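PDB 1HJS: beta-1,4-galactanase from Thielavia heterothallica, which hydrolyses the beta-1,4-galactosidic linkages of type I arabinogalactans as a family 53 glycoside hydrolase. Local coordinates for residues A[2-7]-A[127-132]; A[41-46]-A[292-297]; A[183-188]-A[230-235]; A[314-317]-A[321-324]. All blocks are in the same frame, centred on the assembly; numbering follows the deposited sequence.

All four contacts belong to one (beta/alpha)8 barrel. Contacts 1 and 2 lie in its core: their centres are 7 Å apart, strand 4-8 of contact 1 lies between strands 43-48 and 290-296 of contact 2 in the sheet, and their segments alternate along the chain. Contact 3, its centre 20 to 22 Å from theirs, joins two outer helices that lie in sequence between the two segments of contact 2. Contact 4 comes last, closing a loop after strand 290-296, and touches contact 2 through Tyr295 CD2 and Met315 SD, 3.8 Å apart. Contacts 1 and 2 thus tie non-adjacent strands through the barrel interior, and contact 3, 32 Å from contact 4 between centres, joins shell helices.

Contact 1. Residues A[2-7]-A[127-132]; sequences LTYRGV and PTIVSI. With SO4 (sulfate ion), chain H.
Across the interior of the (beta/alpha)8 barrel, near the N-terminal ends of its strands, Tyr4 of strand 4-8 meets Thr128 and Ile129 of the segment 127-132. The two strands are not neighbours in the sheet: the closest CA pair, Tyr4 and Thr128, is 9.6 Å apart, and the gap is bridged by side chains. Ile129 CD1 sits squarely over one face of the phenol ring, 3.8 Å from its centroid and only 4° off the normal, a CH-pi contact in which the methyl is nearly equidistant from all six ring carbons. Thr3 CG2 lies over the centre of the opposite face, so the ring is held between two methyl groups. It is turned into the barrel with CG anti to the carbonyl carbon (chi1 -53°), while its hydroxyl reaches on to a hydrogen bond with Lys174. Arg5, the next residue, instead binds a sulfate ion, probably from the crystallisation liquor: its NH2 donates to sulfate O3 over 2.6 Å in a nearly straight bond, and NH1 adds a weak one to O2. Back at the tyrosine, Thr128 OG1 approaches the ring obliquely, 4.1 Å from Tyr4 CE1, and makes a weak hydrogen bond to Val76 O.

Contact 2. Residues A[41-46]-A[292-297]; sequences VNTVRQ and GLFYWE. With SO4 (sulfate ion), chain H.
Arg45 leaves its strand with CG anti to the backbone N (chi1 -178°) and stays extended as far as NE, which carries its guanidinium past strand 4-8 to the side of Trp296; the indole is placed by a similar first torsion (chi1 -164°). Arg45 NH1 comes within 3.5 Å of Trp296 CD1. The indole carbon lies at the edge of the guanidinium, near its plane, whereas NH1 approaches the indole obliquely, and the two planes are 74° apart, so the groups are not stacked. What grips the arginine is charge: salt bridges run from NH1 to Asp8 and from NH2 to both Asp79 and Glu245, the latter assigned as the nucleophile. This pattern is consistent with Arg45 helping to position Glu245, with Asp8 and Asp79 sharing the arginine. Closer to the backbone, Arg45 CB rests 3.9 Å from Phe294 CD2. Thr43 takes up the outer end of that phenyl ring, its CG2 meeting the ring edge near the plane, 3.7 Å from Phe294 CE2. With the methyl there, Thr43 OG1 donates to Asn42 OD1 over 2.7 Å, reaching it from above the amide plane. The same amide uses ND2 to bond Thr3 O and, weakly, sulfate O2. Strands 43-48 and 290-296, whose axes approach to 8.1 Å between segments 43-46 and 292-296, are separated in the closed sheet by strand 4-8, and Tyr4 from that middle strand touches both Thr43 and Phe294; outside the barrel, helix 59-71 packs on Val44 and helix 270-285 on Leu293.

Contact 3. Residues A[183-188]-A[230-235]; sequences WDWGTQ and LDNMAK
Trp185 and Gln188, in the first turn of helix 185-196, pack on Asn232 and Met233 of helix 223-237, joining two successive helices in the outer shell of the (beta/alpha)8 barrel. Along the first segment, Asp184 comes as N-cap: its OD1 accepts a weak capping bond from Thr187 N, and OD2 accepts a separate hydrogen bond, 2.6 Å, from Thr187 OG1, met from above the carboxylate plane. Trp185 follows, with CG anti to the backbone N (chi1 165°), a torsion that lays the indole against the second helix. Asn232 CB stands 3.3 Å from the centroid of the Trp185 six-membered ring and 4° off the normal, a CH-pi contact, while the amide, its plane turned 65° from the indole, brings ND2 over the pyrrole part, 3.5 Å from Trp185 CD1. Trp185 CZ3 also touches Met233 CG at 3.7 Å. With an alanine in place of Trp185, Asn232 would probably be left without the ring beneath its CB, its amide freer to turn, and Met233 CG without this neighbour. Further on, Gln188 packs on Met233, and both touch Val211 of strand 208-212. Gln188 OE1 lies 3.6 Å from Met233 CE, and its NE2 makes a weak hydrogen bond to Asn181 O.

Contact 4. Residues A[314-317]-A[321-324]; sequences TMFS and QALS
Phe316 and Ala322 face each other in a single antiparallel bridge that closes a short hairpin-like loop after the last barrel strand. They form a non-hydrogen-bonded pair, their CA atoms 4.3 Å apart, flanked by two nearly straight backbone bonds: Leu323 N donates to Met315 O (2.9 Å, 167°) and Ser317 N to Gln321 O (2.7 Å, 166°). The tight side is apolar. There the Phe316 ring folds over its partner so that Ala322 CA lies over one face, 3.8 Å from the centroid and offset toward the rim, a CH-pi contact, while Phe316 CE2 meets Ala322 CB at 3.6 Å. Tyr22 makes an edge-to-face contact with the same phenyl, which also touches Leu32 of helix 32-38. A serine in place of Phe316 would probably open a gap beside Ala322 CA and deprive Tyr22 of this edge-to-face contact. Leu323 lies against the backbone of the other arm, CG 3.4 Å from Met315 O.

The Ser317 and Gln321 end is partly exposed, yet tightly bonded. Looser is the outer part of the Gln321 side chain, which beyond CB leads away from 314-317 to a weak bond between its NE2 and Thr25 O. Ser317, with OG placed between its backbone N and carbonyl carbon (chi1 72°), hydrogen-bonds Ser319 OG and accepts from Gln321 N, 3.0 Å from Ser317 OG.

Contact 1. Residues A[2-7]-A[127-132]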
loop_
_atom_site.group_PDB
_atom_site.type_symbol
_atom_site.label_atom_id
_atom_site.label_comp_id
_atom_site.label_asym_id
_atom_site.label_seq_id
_atom_site.Cartn_x
_atom_site.Cartn_y
_atom_site.Cartn_z
ATOM N N LEU A 2 10.631 1.921 -13.268
ATOM C CA LEU A 2 9.534 2.286 -12.377
ATOM C C LEU A 2 9.597 3.740 -11.933
ATOM O O LEU A 2 10.668 4.269 -11.644
ATOM C CB LEU A 2 9.538 1.401 -11.128
ATOM C CG LEU A 2 9.207 -0.080 -11.289
ATOM C CD1 LEU A 2 9.333 -0.769 -9.935
ATOM C CD2 LEU A 2 7.796 -0.235 -11.847
ATOM N N THR A 3 8.436 4.378 -11.867
ATOM C CA THR A 3 8.362 5.761 -11.429
ATOM C C THR A 3 8.471 5.780 -9.911
ATOM O O THR A 3 9.177 6.608 -9.331
ATOM C CB THR A 3 7.023 6.396 -11.840
ATOM O OG1 THR A 3 6.956 6.469 -13.266
ATOM C CG2 THR A 3 6.884 7.795 -11.252
ATOM N N TYR A 4 7.775 4.843 -9.278
ATOM C CA TYR A 4 7.769 4.744 -7.824
ATOM C C TYR A 4 8.488 3.494 -7.347
ATOM O O TYR A 4 8.065 2.378 -7.641
ATOM C CB TYR A 4 6.330 4.715 -7.307
ATOM C CG TYR A 4 5.483 5.863 -7.810
ATOM C CD1 TYR A 4 5.582 7.137 -7.243
ATOM C CD2 TYR A 4 4.616 5.686 -8.886
ATOM C CE1 TYR A 4 4.838 8.207 -7.746
ATOM C CE2 TYR A 4 3.872 6.747 -9.396
ATOM C CZ TYR A 4 3.990 8.004 -8.824
ATOM O OH TYR A 4 3.279 9.052 -9.348
ATOM N N ARG A 5 9.586 3.694 -6.630
ATOM C CA ARG A 5 10.354 2.591 -6.063
ATOM C C ARG A 5 10.182 2.818 -4.572
ATOM O O ARG A 5 10.857 3.666 -3.992
ATOM C CB ARG A 5 11.837 2.706 -6.437
ATOM C CG ARG A 5 12.126 2.664 -7.933
ATOM C CD ARG A 5 13.633 2.661 -8.185
ATOM N NE ARG A 5 14.279 3.815 -7.564
ATOM C CZ ARG A 5 14.298 5.036 -8.090
ATOM N NH1 ARG A 5 13.717 5.266 -9.260
ATOM N NH2 ARG A 5 14.882 6.031 -7.438
ATOM N N GLY A 6 9.272 2.089 -3.941
ATOM C CA GLY A 6 9.079 2.335 -2.527
ATOM C C GLY A 6 8.876 1.193 -1.561
ATOM O O GLY A 6 8.952 0.012 -1.906
ATOM N N VAL A 7 8.636 1.586 -0.316
ATOM C CA VAL A 7 8.378 0.655 0.764
ATOM C C VAL A 7 7.348 1.320 1.657
ATOM O O VAL A 7 7.202 2.550 1.650
ATOM C CB VAL A 7 9.647 0.378 1.625
ATOM C CG1 VAL A 7 10.781 -0.120 0.750
ATOM C CG2 VAL A 7 10.059 1.647 2.385
ATOM N N PRO A 127 1.206 14.517 -0.749
ATOM C CA PRO A 127 1.488 13.149 -1.195
ATOM C C PRO A 127 1.406 12.997 -2.707
ATOM O O PRO A 127 0.610 13.666 -3.368
ATOM C CB PRO A 127 0.441 12.308 -0.450
ATOM C CG PRO A 127 -0.650 13.277 -0.131
ATOM C CD PRO A 127 0.077 14.557 0.195
ATOM N N THR A 128 2.246 12.132 -3.260
ATOM C CA THR A 128 2.231 11.903 -4.697
ATOM C C THR A 128 1.108 10.925 -5.024
ATOM O O THR A 128 0.586 10.915 -6.135
ATOM C CB THR A 128 3.576 11.325 -5.184
ATOM O OG1 THR A 128 3.954 10.226 -4.347
ATOM C CG2 THR A 128 4.659 12.390 -5.129
ATOM N N ILE A 129 0.737 10.121 -4.033
ATOM C CA ILE A 129 -0.319 9.123 -4.190
ATOM C C ILE A 129 -1.194 9.045 -2.944
ATOM O O ILE A 129 -0.705 9.143 -1.818
ATOM C CB ILE A 129 0.269 7.702 -4.415
ATOM C CG1 ILE A 129 1.164 7.688 -5.653
ATOM C CG2 ILE A 129 -0.867 6.682 -4.561
ATOM C CD1 ILE A 129 1.865 6.349 -5.874
ATOM N N VAL A 130 -2.493 8.869 -3.156
ATOM C CA VAL A 130 -3.433 8.711 -2.056
ATOM C C VAL A 130 -4.394 7.597 -2.443
ATOM O O VAL A 130 -5.035 7.673 -3.486
ATOM C CB VAL A 130 -4.272 9.987 -1.800
ATOM C CG1 VAL A 130 -5.339 9.702 -0.745
ATOM C CG2 VAL A 130 -3.371 11.126 -1.340
ATOM N N SER A 131 -4.477 6.548 -1.630
ATOM C CA SER A 131 -5.417 5.484 -1.938
ATOM C C SER A 131 -6.646 5.720 -1.080
ATOM O O SER A 131 -6.537 5.985 0.118
ATOM C CB SER A 131 -4.827 4.093 -1.643
ATOM O OG SER A 131 -4.693 3.844 -0.254
ATOM N N ILE A 132 -7.816 5.667 -1.703
ATOM C CA ILE A 132 -9.058 5.841 -0.968
ATOM C C ILE A 132 -9.525 4.450 -0.547
ATOM O O ILE A 132 -10.396 3.840 -1.175
ATOM C CB ILE A 132 -10.127 6.564 -1.831
ATOM C CG1 ILE A 132 -10.215 5.934 -3.222
ATOM C CG2 ILE A 132 -9.762 8.040 -1.957
ATOM C CD1 ILE A 132 -11.225 6.608 -4.137
HETATM S S SO4 H . 14.010 9.179 -9.246
HETATM O O1 SO4 H . 14.960 9.764 -10.423
HETATM O O2 SO4 H . 12.976 8.440 -9.939
HETATM O O3 SO4 H . 14.714 8.443 -8.435
HETATM O O4 SO4 H . 13.440 10.367 -8.667
#

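Contact 2. Residues A[41-46]-A[292-297]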
loop_
_atom_site.group_PDB
_atom_site.type_symbol
_atom_site.label_atom_id
_atom_site.label_comp_id
_atom_site.label_asym_id
_atom_site.label_seq_id
_atom_site.Cartn_x
_atom_site.Cartn_y
_atom_site.Cartn_z
ATOM N N VAL A 41 15.228 3.970 -2.707
ATOM C CA VAL A 41 13.814 4.228 -2.464
ATOM C C VAL A 41 13.516 5.702 -2.744
ATOM O O VAL A 41 14.281 6.577 -2.336
ATOM C CB VAL A 41 13.435 3.901 -1.003
ATOM C CG1 VAL A 41 11.974 4.272 -0.742
ATOM C CG2 VAL A 41 13.653 2.410 -0.730
ATOM N N ASN A 42 12.420 5.980 -3.450
ATOM C CA ASN A 42 12.066 7.369 -3.740
ATOM C C ASN A 42 10.670 7.729 -3.241
ATOM O O ASN A 42 10.241 8.878 -3.338
ATOM C CB ASN A 42 12.189 7.671 -5.243
ATOM C CG ASN A 42 11.123 6.980 -6.091
ATOM O OD1 ASN A 42 10.227 6.305 -5.580
ATOM N ND2 ASN A 42 11.219 7.160 -7.400
ATOM N N THR A 43 9.976 6.748 -2.672
ATOM C CA THR A 43 8.626 6.971 -2.169
ATOM C C THR A 43 8.323 6.049 -0.998
ATOM O O THR A 43 8.685 4.873 -1.016
ATOM C CB THR A 43 7.565 6.689 -3.261
ATOM O OG1 THR A 43 7.942 7.334 -4.484
ATOM C CG2 THR A 43 6.192 7.203 -2.816
ATOM N N VAL A 44 7.667 6.587 0.023
ATOM C CA VAL A 44 7.291 5.774 1.163
ATOM C C VAL A 44 5.777 5.778 1.304
ATOM O O VAL A 44 5.117 6.807 1.121
ATOM C CB VAL A 44 7.934 6.261 2.491
ATOM C CG1 VAL A 44 9.434 6.000 2.460
ATOM C CG2 VAL A 44 7.639 7.742 2.715
ATOM N N ARG A 45 5.237 4.605 1.609
ATOM C CA ARG A 45 3.807 4.414 1.791
ATOM C C ARG A 45 3.526 4.432 3.292
ATOM O O ARG A 45 4.316 3.907 4.084
ATOM C CB ARG A 45 3.413 3.066 1.182
ATOM C CG ARG A 45 1.929 2.705 1.226
ATOM C CD ARG A 45 1.777 1.364 0.518
ATOM N NE ARG A 45 0.411 0.868 0.375
ATOM C CZ ARG A 45 -0.120 -0.083 1.138
ATOM N NH1 ARG A 45 0.588 -0.629 2.121
ATOM N NH2 ARG A 45 -1.336 -0.547 0.866
ATOM N N GLN A 46 2.403 5.031 3.681
ATOM C CA GLN A 46 2.032 5.133 5.089
ATOM C C GLN A 46 0.537 4.888 5.294
ATOM O O GLN A 46 -0.299 5.484 4.606
ATOM C CB GLN A 46 2.392 6.530 5.617
ATOM C CG GLN A 46 3.852 6.905 5.411
ATOM C CD GLN A 46 4.179 8.309 5.889
ATOM O OE1 GLN A 46 5.299 8.784 5.710
ATOM N NE2 GLN A 46 3.203 8.979 6.498
ATOM N N GLY A 292 4.744 1.437 -10.520
ATOM C CA GLY A 292 5.292 1.344 -9.178
ATOM C C GLY A 292 5.288 0.007 -8.466
ATOM O O GLY A 292 4.536 -0.907 -8.808
ATOM N N LEU A 293 6.156 -0.087 -7.465
ATOM C CA LEU A 293 6.283 -1.276 -6.634
ATOM C C LEU A 293 6.633 -0.818 -5.230
ATOM O O LEU A 293 7.541 -0.005 -5.044
ATOM C CB LEU A 293 7.384 -2.201 -7.163
ATOM C CG LEU A 293 7.618 -3.505 -6.384
ATOM C CD1 LEU A 293 8.359 -4.498 -7.257
ATOM C CD2 LEU A 293 8.414 -3.227 -5.114
ATOM N N PHE A 294 5.904 -1.329 -4.243
ATOM C CA PHE A 294 6.163 -0.985 -2.850
ATOM C C PHE A 294 6.307 -2.238 -2.001
ATOM O O PHE A 294 5.397 -3.064 -1.955
ATOM C CB PHE A 294 5.027 -0.138 -2.277
ATOM C CG PHE A 294 4.939 1.245 -2.864
ATOM C CD1 PHE A 294 4.414 1.444 -4.136
ATOM C CD2 PHE A 294 5.386 2.345 -2.139
ATOM C CE1 PHE A 294 4.336 2.730 -4.686
ATOM C CE2 PHE A 294 5.315 3.637 -2.675
ATOM C CZ PHE A 294 4.788 3.828 -3.952
ATOM N N TYR A 295 7.446 -2.376 -1.330
ATOM C CA TYR A 295 7.681 -3.523 -0.456
ATOM C C TYR A 295 6.991 -3.192 0.864
ATOM O O TYR A 295 7.104 -2.066 1.349
ATOM C CB TYR A 295 9.178 -3.721 -0.209
ATOM C CG TYR A 295 9.498 -5.074 0.385
ATOM C CD1 TYR A 295 9.740 -6.174 -0.436
ATOM C CD2 TYR A 295 9.502 -5.268 1.764
ATOM C CE1 TYR A 295 9.977 -7.436 0.100
ATOM C CE2 TYR A 295 9.741 -6.535 2.316
ATOM C CZ TYR A 295 9.974 -7.609 1.476
ATOM O OH TYR A 295 10.191 -8.859 1.998
ATOM N N TRP A 296 6.290 -4.149 1.462
ATOM C CA TRP A 296 5.587 -3.846 2.705
ATOM C C TRP A 296 6.357 -4.070 4.002
ATOM O O TRP A 296 6.759 -5.196 4.312
ATOM C CB TRP A 296 4.268 -4.625 2.779
ATOM C CG TRP A 296 3.334 -4.085 3.827
ATOM C CD1 TRP A 296 2.716 -2.867 3.822
ATOM C CD2 TRP A 296 2.936 -4.729 5.046
ATOM N NE1 TRP A 296 1.960 -2.710 4.960
ATOM C CE2 TRP A 296 2.078 -3.839 5.729
ATOM C CE3 TRP A 296 3.223 -5.973 5.628
ATOM C CZ2 TRP A 296 1.501 -4.153 6.969
ATOM C CZ3 TRP A 296 2.653 -6.284 6.860
ATOM C CH2 TRP A 296 1.802 -5.377 7.518
ATOM N N GLU A 297 6.553 -2.984 4.749
ATOM C CA GLU A 297 7.213 -3.016 6.057
ATOM C C GLU A 297 8.541 -3.773 6.153
ATOM O O GLU A 297 8.700 -4.676 6.980
ATOM C CB GLU A 297 6.222 -3.569 7.083
ATOM C CG GLU A 297 5.054 -2.631 7.361
ATOM C CD GLU A 297 5.442 -1.482 8.284
ATOM O OE1 GLU A 297 6.645 -1.335 8.586
ATOM O OE2 GLU A 297 4.545 -0.725 8.703
HETATM S S SO4 H . 14.010 9.179 -9.246
HETATM O O1 SO4 H . 14.960 9.764 -10.423
HETATM O O2 SO4 H . 12.976 8.440 -9.939
HETATM O O3 SO4 H . 14.714 8.443 -8.435
HETATM O O4 SO4 H . 13.440 10.367 -8.667
#

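Contact 3. Residues A[183-188]-A[230-235]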
loop_
_atom_site.group_PDB
_atom_site.type_symbol
_atom_site.label_atom_id
_atom_site.label_comp_id
_atom_site.label_asym_id
_atom_site.label_seq_id
_atom_site.Cartn_x
_atom_site.Cartn_y
_atom_site.Cartn_z
ATOM N N TRP A 183 -3.039 -10.931 -8.694
ATOM C CA TRP A 183 -2.934 -12.023 -9.658
ATOM C C TRP A 183 -4.297 -12.555 -10.091
ATOM O O TRP A 183 -4.403 -13.250 -11.101
ATOM C CB TRP A 183 -2.140 -13.180 -9.049
ATOM C CG TRP A 183 -2.680 -13.614 -7.717
ATOM C CD1 TRP A 183 -2.285 -13.165 -6.487
ATOM C CD2 TRP A 183 -3.754 -14.534 -7.481
ATOM N NE1 TRP A 183 -3.044 -13.747 -5.504
ATOM C CE2 TRP A 183 -3.952 -14.593 -6.084
ATOM C CE3 TRP A 183 -4.568 -15.314 -8.314
ATOM C CZ2 TRP A 183 -4.931 -15.403 -5.499
ATOM C CZ3 TRP A 183 -5.545 -16.122 -7.729
ATOM C CH2 TRP A 183 -5.714 -16.159 -6.334
ATOM N N ASP A 184 -5.329 -12.232 -9.317
ATOM C CA ASP A 184 -6.687 -12.707 -9.583
ATOM C C ASP A 184 -7.473 -11.787 -10.512
ATOM O O ASP A 184 -8.250 -10.950 -10.051
ATOM C CB ASP A 184 -7.431 -12.865 -8.253
ATOM C CG ASP A 184 -8.779 -13.544 -8.405
ATOM O OD1 ASP A 184 -9.198 -13.812 -9.549
ATOM O OD2 ASP A 184 -9.423 -13.807 -7.365
ATOM N N TRP A 185 -7.275 -11.950 -11.819
ATOM C CA TRP A 185 -7.970 -11.129 -12.807
ATOM C C TRP A 185 -9.488 -11.197 -12.650
ATOM O O TRP A 185 -10.173 -10.171 -12.698
ATOM C CB TRP A 185 -7.580 -11.561 -14.230
ATOM C CG TRP A 185 -8.496 -11.027 -15.305
ATOM C CD1 TRP A 185 -9.222 -11.764 -16.202
ATOM C CD2 TRP A 185 -8.793 -9.651 -15.585
ATOM N NE1 TRP A 185 -9.954 -10.931 -17.019
ATOM C CE2 TRP A 185 -9.709 -9.630 -16.662
ATOM C CE3 TRP A 185 -8.376 -8.432 -15.031
ATOM C CZ2 TRP A 185 -10.212 -8.440 -17.196
ATOM C CZ3 TRP A 185 -8.877 -7.246 -15.563
ATOM C CH2 TRP A 185 -9.786 -7.260 -16.635
ATOM N N GLY A 186 -10.013 -12.405 -12.464
ATOM C CA GLY A 186 -11.451 -12.561 -12.313
ATOM C C GLY A 186 -12.041 -11.631 -11.268
ATOM O O GLY A 186 -13.075 -10.997 -11.492
ATOM N N THR A 187 -11.378 -11.534 -10.122
ATOM C CA THR A 187 -11.863 -10.677 -9.050
ATOM C C THR A 187 -11.659 -9.194 -9.352
ATOM O O THR A 187 -12.548 -8.379 -9.092
ATOM C CB THR A 187 -11.192 -11.048 -7.714
ATOM O OG1 THR A 187 -11.565 -12.389 -7.364
ATOM C CG2 THR A 187 -11.634 -10.098 -6.604
ATOM N N GLN A 188 -10.499 -8.840 -9.900
ATOM C CA GLN A 188 -10.237 -7.442 -10.244
ATOM C C GLN A 188 -11.329 -6.979 -11.215
ATOM O O GLN A 188 -11.933 -5.921 -11.039
ATOM C CB GLN A 188 -8.873 -7.289 -10.931
ATOM C CG GLN A 188 -7.647 -7.677 -10.092
ATOM C CD GLN A 188 -7.409 -6.756 -8.904
ATOM O OE1 GLN A 188 -7.532 -5.535 -9.012
ATOM N NE2 GLN A 188 -7.046 -7.338 -7.769
ATOM N N LEU A 230 -2.527 -7.916 -14.608
ATOM C CA LEU A 230 -2.182 -6.510 -14.779
ATOM C C LEU A 230 -2.369 -6.082 -16.234
ATOM O O LEU A 230 -2.907 -5.011 -16.502
ATOM C CB LEU A 230 -0.740 -6.252 -14.319
ATOM C CG LEU A 230 -0.460 -6.537 -12.834
ATOM C CD1 LEU A 230 0.946 -6.069 -12.480
ATOM C CD2 LEU A 230 -1.484 -5.825 -11.959
ATOM N N ASP A 231 -1.938 -6.921 -17.173
ATOM C CA ASP A 231 -2.104 -6.606 -18.592
ATOM C C ASP A 231 -3.584 -6.380 -18.904
ATOM O O ASP A 231 -3.945 -5.444 -19.611
ATOM C CB ASP A 231 -1.580 -7.749 -19.466
ATOM C CG ASP A 231 -0.109 -7.589 -19.848
ATOM O OD1 ASP A 231 0.528 -6.580 -19.472
ATOM O OD2 ASP A 231 0.411 -8.483 -20.547
ATOM N N ASN A 232 -4.440 -7.248 -18.371
ATOM C CA ASN A 232 -5.876 -7.139 -18.610
ATOM C C ASN A 232 -6.459 -5.869 -18.000
ATOM O O ASN A 232 -7.312 -5.214 -18.604
ATOM C CB ASN A 232 -6.603 -8.367 -18.056
ATOM C CG ASN A 232 -6.291 -9.627 -18.844
ATOM O OD1 ASN A 232 -5.774 -9.561 -19.958
ATOM N ND2 ASN A 232 -6.616 -10.779 -18.274
ATOM N N MET A 233 -6.003 -5.530 -16.798
ATOM C CA MET A 233 -6.476 -4.328 -16.122
ATOM C C MET A 233 -6.071 -3.100 -16.928
ATOM O O MET A 233 -6.857 -2.162 -17.100
ATOM C CB MET A 233 -5.870 -4.233 -14.723
ATOM C CG MET A 233 -6.332 -5.323 -13.772
ATOM S SD MET A 233 -5.361 -5.371 -12.249
ATOM C CE MET A 233 -5.757 -3.755 -11.547
ATOM N N ALA A 234 -4.838 -3.117 -17.423
ATOM C CA ALA A 234 -4.297 -2.000 -18.198
ATOM C C ALA A 234 -5.049 -1.746 -19.496
ATOM O O ALA A 234 -5.398 -0.611 -19.814
ATOM C CB ALA A 234 -2.822 -2.241 -18.500
ATOM N N LYS A 235 -5.304 -2.796 -20.259
ATOM C CA LYS A 235 -5.986 -2.577 -21.517
ATOM C C LYS A 235 -7.482 -2.320 -21.363
ATOM O O LYS A 235 -8.105 -1.751 -22.254
ATOM C CB LYS A 235 -5.740 -3.745 -22.461
ATOM C CG LYS A 235 -6.718 -4.851 -22.308
ATOM C CD LYS A 235 -7.162 -5.331 -23.666
ATOM C CE LYS A 235 -6.375 -6.542 -24.099
ATOM N NZ LYS A 235 -6.972 -7.198 -25.289
#

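Contact 4. Residues A[314-317]-A[321-324]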
loop_
_atom_site.group_PDB
_atom_site.type_symbol
_atom_site.label_atom_id
_atom_site.label_comp_id
_atom_site.label_asym_id
_atom_site.label_seq_id
_atom_site.Cartn_x
_atom_site.Cartn_y
_atom_site.Cartn_z
ATOM N N THR A 314 11.330 -9.435 6.574
ATOM C CA THR A 314 11.965 -8.126 6.660
ATOM C C THR A 314 13.230 -8.048 5.811
ATOM O O THR A 314 13.723 -9.062 5.307
ATOM C CB THR A 314 12.314 -7.764 8.123
ATOM O OG1 THR A 314 13.296 -8.678 8.628
ATOM C CG2 THR A 314 11.069 -7.827 8.994
ATOM N N MET A 315 13.741 -6.831 5.647
ATOM C CA MET A 315 14.953 -6.593 4.875
ATOM C C MET A 315 16.016 -5.955 5.770
ATOM O O MET A 315 16.937 -5.297 5.288
ATOM C CB MET A 315 14.644 -5.684 3.682
ATOM C CG MET A 315 13.620 -6.282 2.713
ATOM S SD MET A 315 13.284 -5.229 1.285
ATOM C CE MET A 315 14.679 -5.646 0.227
ATOM N N PHE A 316 15.861 -6.153 7.076
ATOM C CA PHE A 316 16.788 -5.629 8.079
ATOM C C PHE A 316 17.090 -6.736 9.084
ATOM O O PHE A 316 16.246 -7.599 9.331
ATOM C CB PHE A 316 16.169 -4.443 8.829
ATOM C CG PHE A 316 16.179 -3.155 8.057
ATOM C CD1 PHE A 316 15.341 -2.973 6.963
ATOM C CD2 PHE A 316 17.041 -2.125 8.422
ATOM C CE1 PHE A 316 15.358 -1.783 6.239
ATOM C CE2 PHE A 316 17.068 -0.929 7.707
ATOM C CZ PHE A 316 16.224 -0.755 6.610
ATOM N N SER A 317 18.285 -6.710 9.667
ATOM C CA SER A 317 18.657 -7.718 10.658
ATOM C C SER A 317 17.860 -7.449 11.927
ATOM O O SER A 317 17.237 -6.397 12.063
ATOM C CB SER A 317 20.151 -7.636 10.986
ATOM O OG SER A 317 20.431 -6.477 11.744
ATOM N N GLN A 321 19.956 -3.520 11.258
ATOM C CA GLN A 321 20.849 -3.187 10.156
ATOM C C GLN A 321 20.285 -3.625 8.807
ATOM O O GLN A 321 19.869 -4.769 8.634
ATOM C CB GLN A 321 22.220 -3.828 10.372
ATOM C CG GLN A 321 23.221 -3.505 9.277
ATOM C CD GLN A 321 24.608 -4.043 9.576
ATOM O OE1 GLN A 321 24.796 -4.816 10.518
ATOM N NE2 GLN A 321 25.588 -3.643 8.770
ATOM N N ALA A 322 20.281 -2.707 7.850
ATOM C CA ALA A 322 19.770 -3.008 6.522
ATOM C C ALA A 322 20.538 -4.172 5.909
ATOM O O ALA A 322 21.768 -4.225 5.982
ATOM C CB ALA A 322 19.883 -1.779 5.630
ATOM N N LEU A 323 19.807 -5.109 5.312
ATOM C CA LEU A 323 20.432 -6.254 4.671
ATOM C C LEU A 323 20.849 -5.856 3.260
ATOM O O LEU A 323 20.437 -4.812 2.748
ATOM C CB LEU A 323 19.459 -7.436 4.622
ATOM C CG LEU A 323 18.967 -7.938 5.982
ATOM C CD1 LEU A 323 18.035 -9.119 5.790
ATOM C CD2 LEU A 323 20.168 -8.336 6.846
ATOM N N SER A 324 21.663 -6.695 2.632
ATOM C CA SER A 324 22.151 -6.431 1.282
ATOM C C SER A 324 21.034 -6.305 0.246
ATOM O O SER A 324 21.213 -5.671 -0.794
ATOM C CB SER A 324 23.107 -7.546 0.855
ATOM O OG SER A 324 22.437 -8.795 0.853
#